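Local coordinates for Lmo0135 protein (Listeria monocytogenes EGD-e, PDB 5ISU) that probably binds peptides outside the cell as the substrate-binding protein of an ABC transporter, at residues A[41-46]-A[209-214]; A[215-220]-A[233-238]. All coordinates share one frame; numbering follows the deposited sequence.

Contact 1 of 2, residues A[41-46]-A[209-214]; sequences TLTIQQ and VTFRIT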
loop_
_atom_site.group_PDB
_atom_site.type_symbol
_atom_site.label_atom_id
_atom_site.label_comp_id
_atom_site.label_asym_id
_atom_site.label_seq_id
_atom_site.Cartn_x
_atom_site.Cartn_y
_atom_site.Cartn_z
ATOM N N THR A 41 -0.995 5.820 -11.165
ATOM C CA THR A 41 -1.005 7.241 -10.868
ATOM C C THR A 41 0.015 7.570 -9.781
ATOM O O THR A 41 0.708 8.593 -9.859
ATOM C CB THR A 41 -2.403 7.734 -10.405
ATOM O OG1 THR A 41 -3.396 7.349 -11.352
ATOM C CG2 THR A 41 -2.436 9.223 -10.275
ATOM N N LEU A 42 0.092 6.721 -8.763
ATOM C CA LEU A 42 1.045 6.952 -7.675
ATOM C C LEU A 42 2.484 6.849 -8.169
ATOM O O LEU A 42 3.356 7.573 -7.704
ATOM C CB LEU A 42 0.805 5.972 -6.503
ATOM C CG LEU A 42 -0.400 6.283 -5.610
ATOM C CD1 LEU A 42 -0.730 5.159 -4.630
ATOM C CD2 LEU A 42 -0.180 7.585 -4.853
ATOM N N THR A 43 2.719 5.935 -9.106
ATOM C CA THR A 43 4.044 5.722 -9.657
ATOM C C THR A 43 4.491 6.985 -10.390
ATOM O O THR A 43 5.622 7.434 -10.229
ATOM C CB THR A 43 4.040 4.510 -10.621
ATOM O OG1 THR A 43 3.656 3.337 -9.911
ATOM C CG2 THR A 43 5.415 4.270 -11.248
ATOM N N ILE A 44 3.575 7.581 -11.152
ATOM C CA ILE A 44 3.884 8.798 -11.911
ATOM C C ILE A 44 4.010 9.992 -10.962
ATOM O O ILE A 44 4.955 10.801 -11.078
ATOM C CB ILE A 44 2.876 9.022 -13.063
ATOM C CG1 ILE A 44 2.997 7.854 -14.050
ATOM C CG2 ILE A 44 3.144 10.345 -13.765
ATOM C CD1 ILE A 44 2.033 7.881 -15.204
ATOM N N GLN A 45 3.118 10.059 -9.982
ATOM C CA GLN A 45 3.167 11.134 -8.984
ATOM C C GLN A 45 4.500 11.201 -8.229
ATOM O O GLN A 45 4.995 12.282 -7.926
ATOM C CB GLN A 45 2.025 10.952 -7.999
ATOM C CG GLN A 45 2.165 11.745 -6.716
ATOM C CD GLN A 45 0.982 11.513 -5.800
ATOM O OE1 GLN A 45 -0.152 11.701 -6.208
ATOM N NE2 GLN A 45 1.242 11.106 -4.566
ATOM N N GLN A 46 5.079 10.041 -7.934
ATOM C CA GLN A 46 6.346 9.979 -7.202
ATOM C C GLN A 46 7.452 10.714 -7.957
ATOM O O GLN A 46 8.360 11.270 -7.355
ATOM C CB GLN A 46 6.767 8.527 -6.996
ATOM C CG GLN A 46 7.906 8.336 -6.016
ATOM C CD GLN A 46 7.507 8.683 -4.603
ATOM O OE1 GLN A 46 6.319 8.743 -4.277
ATOM N NE2 GLN A 46 8.489 8.878 -3.750
ATOM N N VAL A 209 12.393 10.950 -18.779
ATOM C CA VAL A 209 11.773 9.734 -18.261
ATOM C C VAL A 209 10.427 9.591 -18.931
ATOM O O VAL A 209 9.636 10.528 -18.950
ATOM C CB VAL A 209 11.606 9.750 -16.737
ATOM C CG1 VAL A 209 10.822 8.532 -16.263
ATOM C CG2 VAL A 209 12.959 9.778 -16.046
ATOM N N THR A 210 10.181 8.417 -19.498
ATOM C CA THR A 210 8.942 8.143 -20.186
ATOM C C THR A 210 8.314 6.947 -19.524
ATOM O O THR A 210 9.005 5.964 -19.257
ATOM C CB THR A 210 9.195 7.796 -21.670
ATOM O OG1 THR A 210 9.882 8.873 -22.307
ATOM C CG2 THR A 210 7.877 7.522 -22.425
ATOM N N PHE A 211 7.025 7.046 -19.208
ATOM C CA PHE A 211 6.284 5.913 -18.653
ATOM C C PHE A 211 5.534 5.312 -19.818
ATOM O O PHE A 211 4.618 5.943 -20.342
ATOM C CB PHE A 211 5.325 6.337 -17.541
ATOM C CG PHE A 211 6.023 6.715 -16.266
ATOM C CD1 PHE A 211 6.300 5.751 -15.301
ATOM C CD2 PHE A 211 6.428 8.017 -16.040
ATOM C CE1 PHE A 211 6.948 6.082 -14.127
ATOM C CE2 PHE A 211 7.098 8.358 -14.870
ATOM C CZ PHE A 211 7.343 7.396 -13.910
ATOM N N ARG A 212 5.955 4.110 -20.225
ATOM C CA ARG A 212 5.371 3.379 -21.367
ATOM C C ARG A 212 4.268 2.411 -20.939
ATOM O O ARG A 212 4.510 1.485 -20.182
ATOM C CB ARG A 212 6.486 2.615 -22.092
ATOM C CG ARG A 212 6.070 1.670 -23.208
ATOM C CD ARG A 212 5.322 2.356 -24.332
ATOM N NE ARG A 212 6.128 3.345 -25.050
ATOM C CZ ARG A 212 5.677 4.068 -26.079
ATOM N NH1 ARG A 212 4.423 3.922 -26.524
ATOM N NH2 ARG A 212 6.480 4.953 -26.669
ATOM N N ILE A 213 3.079 2.596 -21.488
ATOM C CA ILE A 213 1.917 1.787 -21.137
ATOM C C ILE A 213 1.793 0.506 -21.977
ATOM O O ILE A 213 1.391 0.574 -23.117
ATOM C CB ILE A 213 0.628 2.634 -21.301
ATOM C CG1 ILE A 213 0.732 3.921 -20.476
ATOM C CG2 ILE A 213 -0.602 1.827 -20.894
ATOM C CD1 ILE A 213 -0.441 4.864 -20.635
ATOM N N THR A 214 2.138 -0.652 -21.404
ATOM C CA THR A 214 2.013 -1.948 -22.102
ATOM C C THR A 214 1.459 -2.992 -21.124
ATOM O O THR A 214 2.124 -3.378 -20.144
ATOM C CB THR A 214 3.339 -2.449 -22.740
ATOM O OG1 THR A 214 3.933 -1.406 -23.529
ATOM C CG2 THR A 214 3.091 -3.694 -23.654
#
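I44 and F211 mark the closest approach of the two backbones, with their CA atoms 7.7 Å apart, where a turn of helix 39-48 packs against strand 208-213. F211 reaches from the strand toward the helix. I44 meets it over one face of the ring. Its CG1 lies 3.9 Å from the F211 ring centroid and only 11° off the ring normal, so this is a CH-pi contact placed over the middle of the ring. The two side chains run past each other in opposite directions. For I44, the CG1 branch turns to the ring, while CG2 stands anti to the backbone N (chi1 -63°). T43 makes a second, smaller contact. Its CG2 comes within 3.7 Å of F211 CE1 and approaches the ring obliquely. The same rotation places T43 OG1 beside its own backbone N, where it hydrogen-bonds to R39 O one turn back in the helix. The threonine thus keeps its hydroxyl for the helix and gives its methyl to the ring. F211 also touches I22 and V24 of strand 19-24 and L193 of strand 190-195, the strands flanking its own. The ring therefore joins helix 39-48 to a mixed four-stranded sheet. All three touching residues are buried and no hydrogen bond crosses, so this contact rests on dispersion and CH-pi attraction, with the one nearby hydroxyl satisfied inside its own helix.

Contact 2 of 2, residues A[215-220]-A[233-238]; sequences KDQNAA and SIQPSD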
loop_
_atom_site.group_PDB
_atom_site.type_symbol
_atom_site.label_atom_id
_atom_site.label_comp_id
_atom_site.label_asym_id
_atom_site.label_seq_id
_atom_site.Cartn_x
_atom_site.Cartn_y
_atom_site.Cartn_z
ATOM N N LYS A 215 0.244 -3.446 -21.439
ATOM C CA LYS A 215 -0.536 -4.401 -20.649
ATOM C C LYS A 215 -0.021 -5.853 -20.724
ATOM O O LYS A 215 0.286 -6.461 -19.697
ATOM C CB LYS A 215 -1.983 -4.317 -21.152
ATOM C CG LYS A 215 -3.048 -5.006 -20.316
ATOM C CD LYS A 215 -4.426 -4.626 -20.859
ATOM C CE LYS A 215 -5.563 -5.227 -20.055
ATOM N NZ LYS A 215 -5.598 -6.708 -20.150
ATOM N N ASP A 216 0.091 -6.396 -21.937
ATOM C CA ASP A 216 0.559 -7.785 -22.126
ATOM C C ASP A 216 2.000 -7.981 -21.622
ATOM O O ASP A 216 2.939 -7.368 -22.139
ATOM C CB ASP A 216 0.424 -8.194 -23.600
ATOM C CG ASP A 216 0.664 -9.687 -23.827
ATOM O OD1 ASP A 216 1.840 -10.113 -23.872
ATOM O OD2 ASP A 216 -0.330 -10.423 -24.026
ATOM N N GLN A 217 2.164 -8.838 -20.617
ATOM C CA GLN A 217 3.488 -9.088 -20.016
ATOM C C GLN A 217 4.473 -9.811 -20.937
ATOM O O GLN A 217 5.660 -9.523 -20.883
ATOM C CB GLN A 217 3.359 -9.812 -18.667
ATOM C CG GLN A 217 2.727 -8.929 -17.593
ATOM C CD GLN A 217 3.645 -7.791 -17.148
ATOM O OE1 GLN A 217 3.495 -6.640 -17.586
ATOM N NE2 GLN A 217 4.637 -8.125 -16.320
ATOM N N ASN A 218 4.000 -10.746 -21.763
ATOM C CA ASN A 218 4.912 -11.405 -22.721
ATOM C C ASN A 218 5.491 -10.341 -23.658
ATOM O O ASN A 218 6.702 -10.291 -23.858
ATOM C CB ASN A 218 4.249 -12.556 -23.493
ATOM C CG ASN A 218 4.225 -13.872 -22.708
ATOM O OD1 ASN A 218 4.955 -14.047 -21.732
ATOM N ND2 ASN A 218 3.423 -14.812 -23.165
ATOM N N ALA A 219 4.629 -9.446 -24.141
ATOM C CA ALA A 219 5.051 -8.352 -24.995
ATOM C C ALA A 219 5.926 -7.349 -24.239
ATOM O O ALA A 219 6.925 -6.843 -24.774
ATOM C CB ALA A 219 3.838 -7.640 -25.568
ATOM N N ALA A 220 5.556 -7.051 -23.007
ATOM C CA ALA A 220 6.312 -6.076 -22.221
ATOM C C ALA A 220 7.723 -6.580 -21.925
ATOM O O ALA A 220 8.677 -5.817 -21.999
ATOM C CB ALA A 220 5.580 -5.745 -20.925
ATOM N N SER A 233 8.221 -3.704 -13.452
ATOM C CA SER A 233 7.895 -4.739 -12.494
ATOM C C SER A 233 7.748 -6.073 -13.239
ATOM O O SER A 233 7.260 -6.113 -14.368
ATOM C CB SER A 233 6.585 -4.402 -11.807
ATOM O OG SER A 233 6.715 -3.157 -11.130
ATOM N N ILE A 234 8.158 -7.152 -12.579
ATOM C CA ILE A 234 8.127 -8.497 -13.117
ATOM C C ILE A 234 7.308 -9.393 -12.189
ATOM O O ILE A 234 7.359 -9.240 -10.978
ATOM C CB ILE A 234 9.570 -9.083 -13.186
ATOM C CG1 ILE A 234 10.516 -8.146 -13.934
ATOM C CG2 ILE A 234 9.590 -10.466 -13.824
ATOM C CD1 ILE A 234 10.075 -7.789 -15.339
ATOM N N GLN A 235 6.540 -10.319 -12.760
ATOM C CA GLN A 235 5.798 -11.279 -11.960
ATOM C C GLN A 235 6.779 -12.399 -11.609
ATOM O O GLN A 235 7.693 -12.699 -12.399
ATOM C CB GLN A 235 4.591 -11.806 -12.726
ATOM C CG GLN A 235 3.658 -10.695 -13.166
ATOM C CD GLN A 235 3.239 -9.826 -11.997
ATOM O OE1 GLN A 235 3.643 -8.665 -11.896
ATOM N NE2 GLN A 235 2.515 -10.415 -11.055
ATOM N N PRO A 236 6.640 -12.994 -10.410
ATOM C CA PRO A 236 7.547 -14.065 -9.985
ATOM C C PRO A 236 7.798 -15.169 -11.032
ATOM O O PRO A 236 8.949 -15.576 -11.232
ATOM C CB PRO A 236 6.834 -14.639 -8.767
ATOM C CG PRO A 236 6.124 -13.472 -8.177
ATOM C CD PRO A 236 5.743 -12.575 -9.317
ATOM N N SER A 237 6.727 -15.616 -11.693
ATOM C CA SER A 237 6.797 -16.676 -12.699
ATOM C C SER A 237 7.602 -16.272 -13.944
ATOM O O SER A 237 8.063 -17.133 -14.683
ATOM C CB SER A 237 5.377 -17.138 -13.098
ATOM O OG SER A 237 4.602 -16.070 -13.642
ATOM N N ASP A 238 7.787 -14.972 -14.165
ATOM C CA ASP A 238 8.563 -14.510 -15.314
ATOM C C ASP A 238 10.025 -14.192 -14.997
ATOM O O ASP A 238 10.808 -13.955 -15.918
ATOM C CB ASP A 238 7.896 -13.276 -15.940
ATOM C CG ASP A 238 6.526 -13.590 -16.560
ATOM O OD1 ASP A 238 6.361 -14.687 -17.153
ATOM O OD2 ASP A 238 5.627 -12.715 -16.487
#
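A220 N bonds to D216 O at 2.8 Å, the shortest polar bond here, and it closes the helical turn from which Q217 faces Q235 and D238. D216 occupies the N-cap of helix 217-225. Its side chain accepts from A219 N through OD1 at 2.9 Å, with an N-H...O angle of 162°. OD1 uses its anti lone pair, the one turned away from the other carboxylate oxygen. The cap holds the first turn in place, and Q217, next along, leans toward the opposing loop. The CA atoms of Q217 and I234 are 8.3 Å apart. Helix 217-225, strand 231-233 and helix 239-245 follow one another in the chain, and this contact sets the start of the first helix against the loop leading into the second. I234 ties that loop to strand 462-475 through a backbone bond with V471. Q217 and Q235 are both bent at their second torsion and cross at about a right angle. Their amide planes stand 80° apart, so the amides do not stack. The end of Q217 also comes near the backbone of S233. Lower down the side chain, Q217 CB lies 4.3 Å from D238 OD2, a loose contact. D238 is placed by a turn in its own segment, with D238 N bonded to Q235 O at 2.9 Å. Its OD1 makes a salt bridge with K241 of helix 239-245, which would be expected to stabilise the negative charge of this buried carboxylate.

How the contacts relate
Contact 1 comes first along the chain. It closes a long loop, with 162 residues between its segments, and that loop takes in the five-stranded antiparallel sheet and the strands 180-186 and 190-195. Contact 2 opens directly afterwards and closes a short loop, with 12 residues between its segments. The two are in series, so neither nests in nor crosses the other. The centres of contact 1 and contact 2 are about 16 Å apart. Strand 208-213 leads straight into helix 217-225, and at this junction T214 CG2 packs 4.2 Å from A220 N. Contact 1 anchors the four-stranded sheet to helix 39-48. Contact 2 joins the following helix to the loop beside the seven-stranded sheet.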